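Local coordinates for carboxylesterase (Ferroplasma acidiphilum, PDB 3WJ2), which probably hydrolyses carboxylic ester bonds, as a carboxylesterase of the alpha/beta-hydrolase fold from an organism adapted to low pH, at residues D8-S13 with E288-A293; D96-F101 with G282-F287; I244-E249 with V272-I277. All coordinates share one frame; numbering follows the deposited sequence.

Contact 1 of 3, residues D8-S13 with E288-A293; sequences DPDFNS and EVSDGA
D10 and S290 mark the closest passage of the two backbones, their CA atoms 5.3 Å apart, where the turn leading into helix 12-20 comes up against the residues that open helix 291-303. No direct hydrogen bond crosses. Instead CB of D10 rests on the V289 carbonyl O at 3.5 Å and against the S290 CB, while two waters do the polar work. One water has four partners: it donates to D8 OD2 and D10 OD2 and accepts from S290 OG and from G292 N, the last at 2.9 Å. The other accepts from D291 N and donates to D10 OD2.

S290 is the N-cap of helix 291-303. With OG anti to the backbone N (chi1 162°), which puts it beside the carbonyl carbon, the hydroxyl reaches forward over the first turn to take A293 N at 3.0 Å, almost straight at 171°. Across from it, D8 closes an Asx turn, its OD1 accepting from D10 N at 2.9 Å through the anti lone pair. The N-terminal end of helix 291-303 probably helps to stabilise the negative charge of D8 and D10, and R265 of the second subunit forms salt bridges with both.

Beside the water and the cap lies the F11 ring. Its CZ comes obliquely to S290 CB at 3.8 Å, and A293 CB stands at the ring edge, 4.4 Å from that same CZ; M279 and I280 of strand 271-280 also touch this phenyl.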
# COMPACT_ATOMS: atom_id res chain seq x y z
N ASP B 8 8.88 -14.27 -4.03
CA ASP B 8 8.86 -15.74 -3.94
C ASP B 8 10.35 -16.23 -4.17
O ASP B 8 11.03 -15.73 -5.08
CB ASP B 8 7.98 -16.30 -5.10
CG ASP B 8 7.79 -17.76 -5.02
OD1 ASP B 8 8.85 -18.53 -4.99
OD2 ASP B 8 6.69 -18.29 -4.91
N PRO B 9 10.84 -17.09 -3.25
CA PRO B 9 12.29 -17.40 -3.34
C PRO B 9 12.67 -18.11 -4.60
O PRO B 9 13.92 -18.08 -4.94
CB PRO B 9 12.54 -18.25 -2.12
CG PRO B 9 11.41 -17.71 -1.07
CD PRO B 9 10.22 -17.45 -1.99
N ASP B 10 11.71 -18.73 -5.33
CA ASP B 10 11.97 -19.22 -6.67
C ASP B 10 12.62 -18.20 -7.60
O ASP B 10 13.35 -18.59 -8.56
CB ASP B 10 10.74 -19.82 -7.36
CG ASP B 10 10.22 -21.05 -6.70
OD1 ASP B 10 10.93 -21.73 -5.91
OD2 ASP B 10 9.08 -21.44 -7.02
N PHE B 11 12.45 -16.91 -7.39
CA PHE B 11 13.08 -15.91 -8.28
C PHE B 11 14.48 -15.46 -7.83
O PHE B 11 15.04 -14.58 -8.45
CB PHE B 11 12.18 -14.65 -8.39
CG PHE B 11 10.84 -14.98 -8.99
CD1 PHE B 11 10.76 -15.39 -10.32
CD2 PHE B 11 9.67 -14.84 -8.22
CE1 PHE B 11 9.51 -15.72 -10.94
CE2 PHE B 11 8.39 -15.20 -8.81
CZ PHE B 11 8.34 -15.60 -10.17
N ASN B 12 15.01 -16.02 -6.72
CA ASN B 12 16.27 -15.47 -6.20
C ASN B 12 17.38 -15.62 -7.27
O ASN B 12 18.13 -14.61 -7.47
CB ASN B 12 16.65 -16.13 -4.87
CG ASN B 12 15.73 -15.65 -3.71
OD1 ASN B 12 14.98 -14.67 -3.85
ND2 ASN B 12 15.79 -16.35 -2.57
N SER B 13 17.49 -16.77 -7.93
CA SER B 13 18.45 -16.91 -9.03
C SER B 13 18.36 -15.88 -10.12
O SER B 13 19.37 -15.34 -10.54
CB SER B 13 18.36 -18.27 -9.66
OG SER B 13 18.74 -19.21 -8.68
N GLU B 288 8.92 -22.07 -15.91
CA GLU B 288 9.70 -23.30 -15.67
C GLU B 288 10.49 -23.18 -14.39
O GLU B 288 11.16 -24.16 -13.99
CB GLU B 288 10.64 -23.50 -16.88
CG GLU B 288 9.90 -23.81 -18.13
CD GLU B 288 10.71 -23.50 -19.42
OE1 GLU B 288 11.35 -22.41 -19.50
OE2 GLU B 288 10.68 -24.31 -20.37
N VAL B 289 10.54 -22.03 -13.77
CA VAL B 289 11.38 -21.94 -12.58
C VAL B 289 10.63 -21.63 -11.34
O VAL B 289 11.16 -21.78 -10.24
CB VAL B 289 12.53 -20.97 -12.79
CG1 VAL B 289 13.50 -21.50 -13.97
CG2 VAL B 289 12.06 -19.63 -13.06
N SER B 290 9.38 -21.14 -11.50
CA SER B 290 8.51 -20.91 -10.35
C SER B 290 7.17 -21.61 -10.47
O SER B 290 6.46 -21.38 -11.45
CB SER B 290 8.29 -19.38 -10.20
OG SER B 290 7.12 -19.12 -9.36
N ASP B 291 6.84 -22.53 -9.54
CA ASP B 291 5.66 -23.27 -9.58
C ASP B 291 4.46 -22.29 -9.39
O ASP B 291 3.38 -22.54 -9.94
CB ASP B 291 5.60 -24.40 -8.53
CG ASP B 291 4.43 -25.34 -8.82
OD1 ASP B 291 4.40 -25.97 -9.92
OD2 ASP B 291 3.48 -25.40 -8.01
N GLY B 292 4.63 -21.32 -8.50
CA GLY B 292 3.53 -20.32 -8.34
C GLY B 292 3.24 -19.66 -9.69
O GLY B 292 2.02 -19.55 -10.03
N ALA B 293 4.27 -19.19 -10.38
CA ALA B 293 4.06 -18.55 -11.71
C ALA B 293 3.41 -19.54 -12.67
O ALA B 293 2.48 -19.25 -13.41
CB ALA B 293 5.30 -18.00 -12.23
O HOH W 1 6.80 -20.48 -6.69
O HOH W 2 8.64 -23.92 -7.52

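Contact 2 of 3, residues D96-F101 with G282-F287; sequences DNYCRF and GSATDF
F287 is the main bump of this contact, and the hollow that receives it lies on helix 96-106, between the backbone at N97 and Y98 and the ring of F101. CG of F287 sits between the backbone N and the carbonyl carbon (chi1 73°), which swings the phenyl off the 282-287 loop and onto the helix. Different atoms round that ring meet different neighbours. CE2 presses on Y98 CA at 3.6 Å, CZ reaches the N97 carbonyl O at 3.7 Å, CD1 lies over one face of F101, and CE1 touches CG and CB of F101. The two phenyls make an offset stack, centroids 4.7 Å apart and planes at 24°, with F287 CD1 above the middle of the F101 ring; V297 and R294 of helix 291-303 also pack on F101.

Y98 fills the next hollow. T285 drops its CG2 onto one face of the tyrosine ring, 3.8 Å from the centroid and only 10° off the normal, a well-centred CH-pi contact. A284 lies alongside: its carbonyl O comes to 3.4 Å from Y98 CE1, and its CB packs against Y98 OH at 3.8 Å. The hydroxyl itself is hydrogen-bonded to Y81 OH. A serine at Y98 would probably deprive T285 CG2 of the face it sits on, open a gap beside A284 and F287, and leave Y81 OH without its mate.

The elements joined are those of an alpha/beta hydrolase: helix 96-106, which connects two central strands, and the loop after the last strand, the loop that in relatives of this fold usually carries the catalytic histidine.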
# COMPACT_ATOMS: atom_id res chain seq x y z
N ASP B 96 9.21 -19.98 -27.68
CA ASP B 96 8.56 -21.17 -28.10
C ASP B 96 8.16 -22.14 -26.94
O ASP B 96 7.07 -22.73 -26.97
CB ASP B 96 9.62 -21.85 -29.06
CG ASP B 96 9.02 -23.06 -29.81
OD1 ASP B 96 8.22 -22.91 -30.77
OD2 ASP B 96 9.33 -24.19 -29.30
N ASN B 97 9.00 -22.29 -25.91
CA ASN B 97 8.68 -23.18 -24.79
C ASN B 97 7.34 -22.63 -24.12
O ASN B 97 6.44 -23.42 -23.88
CB ASN B 97 9.73 -23.23 -23.70
CG ASN B 97 10.88 -24.20 -24.05
OD1 ASN B 97 11.02 -24.60 -25.23
ND2 ASN B 97 11.67 -24.55 -23.07
N TYR B 98 7.28 -21.30 -23.97
CA TYR B 98 6.12 -20.72 -23.30
C TYR B 98 4.82 -20.85 -24.14
O TYR B 98 3.77 -21.24 -23.66
CB TYR B 98 6.44 -19.27 -23.02
CG TYR B 98 5.24 -18.44 -22.51
CD1 TYR B 98 4.91 -18.44 -21.16
CD2 TYR B 98 4.73 -17.54 -23.41
CE1 TYR B 98 3.77 -17.64 -20.76
CE2 TYR B 98 3.68 -16.75 -23.03
CZ TYR B 98 3.31 -16.78 -21.74
OH TYR B 98 2.30 -15.95 -21.25
N CYS B 99 4.91 -20.57 -25.46
CA CYS B 99 3.76 -20.73 -26.31
C CYS B 99 3.23 -22.15 -26.41
O CYS B 99 2.07 -22.39 -26.42
CB CYS B 99 4.04 -20.13 -27.68
SG CYS B 99 3.98 -18.28 -27.59
N ARG B 100 4.20 -23.09 -26.49
CA ARG B 100 3.80 -24.49 -26.33
C ARG B 100 3.00 -24.80 -25.05
O ARG B 100 1.98 -25.44 -25.13
CB ARG B 100 5.06 -25.38 -26.37
CG ARG B 100 5.68 -25.50 -27.81
CD ARG B 100 7.03 -26.11 -27.56
NE ARG B 100 7.70 -26.44 -28.82
CZ ARG B 100 7.65 -27.63 -29.43
NH1 ARG B 100 6.94 -28.68 -28.95
NH2 ARG B 100 8.31 -27.77 -30.59
N PHE B 101 3.47 -24.27 -23.91
CA PHE B 101 2.75 -24.44 -22.69
C PHE B 101 1.39 -23.80 -22.69
O PHE B 101 0.43 -24.41 -22.26
CB PHE B 101 3.64 -23.87 -21.55
CG PHE B 101 3.04 -24.07 -20.16
CD1 PHE B 101 3.02 -25.35 -19.59
CD2 PHE B 101 2.50 -23.01 -19.44
CE1 PHE B 101 2.53 -25.56 -18.31
CE2 PHE B 101 1.96 -23.23 -18.16
CZ PHE B 101 1.99 -24.51 -17.60
N GLY B 282 7.82 -10.61 -15.59
CA GLY B 282 8.36 -11.74 -16.36
C GLY B 282 7.88 -13.03 -15.77
O GLY B 282 8.22 -14.08 -16.30
N SER B 283 7.01 -13.02 -14.73
CA SER B 283 6.64 -14.25 -14.02
C SER B 283 6.07 -15.32 -14.98
O SER B 283 6.38 -16.50 -14.84
CB SER B 283 5.64 -14.01 -12.93
OG SER B 283 4.53 -13.29 -13.54
N ALA B 284 5.25 -14.95 -15.96
CA ALA B 284 4.62 -15.95 -16.83
C ALA B 284 5.67 -16.69 -17.66
O ALA B 284 5.48 -17.91 -17.79
CB ALA B 284 3.59 -15.27 -17.71
N THR B 285 6.62 -15.97 -18.20
CA THR B 285 7.62 -16.62 -19.04
C THR B 285 8.60 -17.31 -18.09
O THR B 285 9.45 -18.10 -18.61
CB THR B 285 8.20 -15.68 -20.04
OG1 THR B 285 8.57 -14.45 -19.43
CG2 THR B 285 7.22 -15.44 -21.21
N ASP B 286 8.53 -17.05 -16.79
CA ASP B 286 9.33 -17.85 -15.79
C ASP B 286 8.65 -19.11 -15.33
O ASP B 286 9.00 -19.66 -14.28
CB ASP B 286 9.60 -16.96 -14.60
CG ASP B 286 10.44 -15.78 -14.92
OD1 ASP B 286 11.17 -15.73 -15.93
OD2 ASP B 286 10.37 -14.78 -14.09
N PHE B 287 7.66 -19.64 -16.04
CA PHE B 287 6.89 -20.75 -15.62
C PHE B 287 7.71 -22.05 -15.36
O PHE B 287 7.20 -22.94 -14.70
CB PHE B 287 5.73 -21.11 -16.57
CG PHE B 287 6.22 -21.75 -17.87
CD1 PHE B 287 6.00 -23.12 -18.08
CD2 PHE B 287 6.92 -20.99 -18.80
CE1 PHE B 287 6.50 -23.67 -19.33
CE2 PHE B 287 7.45 -21.50 -20.01
CZ PHE B 287 7.20 -22.86 -20.27

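Contact 3 of 3, residues I244-E249 with V272-I277; sequences IMVTNE and VGIRGI
The carbonyl O of T247 meets two groups of the neighbouring strand: G276 N donates to it at 2.8 Å, nearly straight at 171°, and R275 CA adds a weaker CH...O contact at 3.4 Å. This belongs to the parallel pairing of strands 243-248 and 271-280, the two ends of a beta-alpha-beta crossover through helix 254-266 and the last pair in the alpha/beta-hydrolase sheet of this chain. The segment axes approach to 4.5 Å at 21°, the twist of such a sheet. The ladder runs from M245 N to V272 O, then I274 N to M245 O, T247 N to I274 O, then the G276 bond, and E249 N donates to G276 O at 2.9 Å.

On the sheet face of I244, V246, V272 and I274 the side chains lie side by side, pointing the same way. CG1 of I244 meets CG1 of V272 at 3.8 Å, and helix 291-303 covers I244 and V246.

On the face of M245, T247 and R275, T247 holds OG1 between its backbone N and carbonyl carbon (chi1 73°), which sets the hydroxyl against R275 CB at 3.3 Å. T247 OG1 is hydrogen-bonded to E258 OE2 of helix 254-266, and R275 NE makes a salt bridge with the same oxygen. R275 also pairs with a strand of the second subunit, antiparallel, so the sheet runs on across the interface.

The side chain of E249 sends OE2 to K262 of the second subunit and R194 of the third, while its OE1 accepts from G278 N and lies 3.4 Å from I277 CG2.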
# COMPACT_ATOMS: atom_id res chain seq x y z
N ILE B 244 -8.80 -10.36 -19.37
CA ILE B 244 -8.15 -11.02 -18.21
C ILE B 244 -6.85 -10.23 -18.01
O ILE B 244 -6.03 -10.11 -18.96
CB ILE B 244 -7.83 -12.45 -18.49
CG1 ILE B 244 -9.10 -13.24 -18.86
CG2 ILE B 244 -7.07 -13.10 -17.29
CD1 ILE B 244 -8.78 -14.73 -19.42
N MET B 245 -6.61 -9.75 -16.77
CA MET B 245 -5.43 -8.93 -16.44
C MET B 245 -4.69 -9.65 -15.34
O MET B 245 -5.27 -10.04 -14.34
CB MET B 245 -5.78 -7.52 -15.91
CG MET B 245 -4.57 -6.77 -15.39
SD MET B 245 -3.52 -6.13 -16.76
CE MET B 245 -4.52 -4.69 -17.38
N VAL B 246 -3.38 -9.89 -15.61
CA VAL B 246 -2.53 -10.48 -14.53
C VAL B 246 -1.47 -9.46 -14.23
O VAL B 246 -0.74 -8.99 -15.08
CB VAL B 246 -1.83 -11.76 -15.11
CG1 VAL B 246 -0.90 -12.34 -14.03
CG2 VAL B 246 -2.96 -12.81 -15.54
N THR B 247 -1.36 -9.11 -12.95
CA THR B 247 -0.26 -8.23 -12.50
C THR B 247 0.55 -9.02 -11.47
O THR B 247 0.18 -10.11 -11.01
CB THR B 247 -0.88 -6.96 -11.74
OG1 THR B 247 -1.38 -7.38 -10.48
CG2 THR B 247 -2.05 -6.43 -12.58
N ASN B 248 1.73 -8.45 -11.22
CA ASN B 248 2.67 -9.12 -10.26
C ASN B 248 2.85 -8.18 -9.06
O ASN B 248 3.03 -6.98 -9.25
CB ASN B 248 4.04 -9.22 -10.93
CG ASN B 248 3.96 -10.01 -12.25
OD1 ASN B 248 3.59 -11.17 -12.25
ND2 ASN B 248 4.32 -9.37 -13.33
N GLU B 249 2.83 -8.78 -7.88
CA GLU B 249 3.06 -7.91 -6.66
C GLU B 249 4.29 -7.03 -6.69
O GLU B 249 4.20 -5.83 -6.40
CB GLU B 249 3.09 -8.85 -5.44
CG GLU B 249 3.15 -8.02 -4.17
CD GLU B 249 3.04 -8.86 -2.93
OE1 GLU B 249 3.08 -10.09 -2.95
OE2 GLU B 249 2.84 -8.22 -1.84
N VAL B 272 -11.59 -9.58 -15.43
CA VAL B 272 -11.09 -10.19 -14.18
C VAL B 272 -9.66 -9.82 -14.05
O VAL B 272 -8.91 -9.86 -15.05
CB VAL B 272 -11.37 -11.74 -14.23
CG1 VAL B 272 -10.75 -12.49 -15.48
CG2 VAL B 272 -10.85 -12.34 -12.88
N GLY B 273 -9.28 -9.37 -12.86
CA GLY B 273 -7.90 -9.00 -12.63
C GLY B 273 -7.36 -9.77 -11.43
O GLY B 273 -8.01 -9.78 -10.36
N ILE B 274 -6.14 -10.35 -11.60
CA ILE B 274 -5.50 -11.03 -10.43
C ILE B 274 -4.10 -10.52 -10.27
O ILE B 274 -3.42 -10.34 -11.29
CB ILE B 274 -5.52 -12.59 -10.53
CG1 ILE B 274 -4.98 -13.00 -11.89
CG2 ILE B 274 -6.97 -13.15 -10.28
CD1 ILE B 274 -4.66 -14.53 -11.95
N ARG B 275 -3.67 -10.25 -9.02
CA ARG B 275 -2.26 -9.93 -8.70
C ARG B 275 -1.61 -11.15 -8.11
O ARG B 275 -2.17 -11.74 -7.18
CB ARG B 275 -2.23 -8.80 -7.65
CG ARG B 275 -0.81 -8.52 -7.16
CD ARG B 275 -0.84 -7.75 -5.79
NE ARG B 275 -1.27 -6.35 -6.01
CZ ARG B 275 -0.98 -5.41 -5.09
NH1 ARG B 275 -0.43 -5.77 -3.88
NH2 ARG B 275 -1.28 -4.13 -5.43
N GLY B 276 -0.50 -11.54 -8.75
CA GLY B 276 0.21 -12.75 -8.20
C GLY B 276 1.05 -12.35 -7.01
O GLY B 276 1.96 -11.50 -7.15
N ILE B 277 0.72 -12.99 -5.87
CA ILE B 277 1.42 -12.64 -4.60
C ILE B 277 2.85 -13.19 -4.69
O ILE B 277 3.07 -14.34 -5.07
CB ILE B 277 0.61 -13.19 -3.46
CG1 ILE B 277 -0.69 -12.35 -3.35
CG2 ILE B 277 1.41 -12.98 -2.10
CD1 ILE B 277 -1.78 -13.14 -2.58

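Overall arrangement
Contacts 2 and 3 are buried, while contact 1 is partly exposed and farther out, its centre about 19 Å from the centre of the chain. All three draw on one continuous run of chain: strand 271-280 in contact 3, the following loop in contact 2, and the start of helix 291-303 in contact 1. Their chemistry follows their place: backbone ladder in the sheet, ring packing between helix and loop, water and capping bonds near the surface. Contacts 1 and 3 both touch the second subunit; contact 2 meets no other chain. Side-chain bonds tie neighbours together, E288 to N97 between contacts 1 and 2, S283 to N248 between contacts 2 and 3.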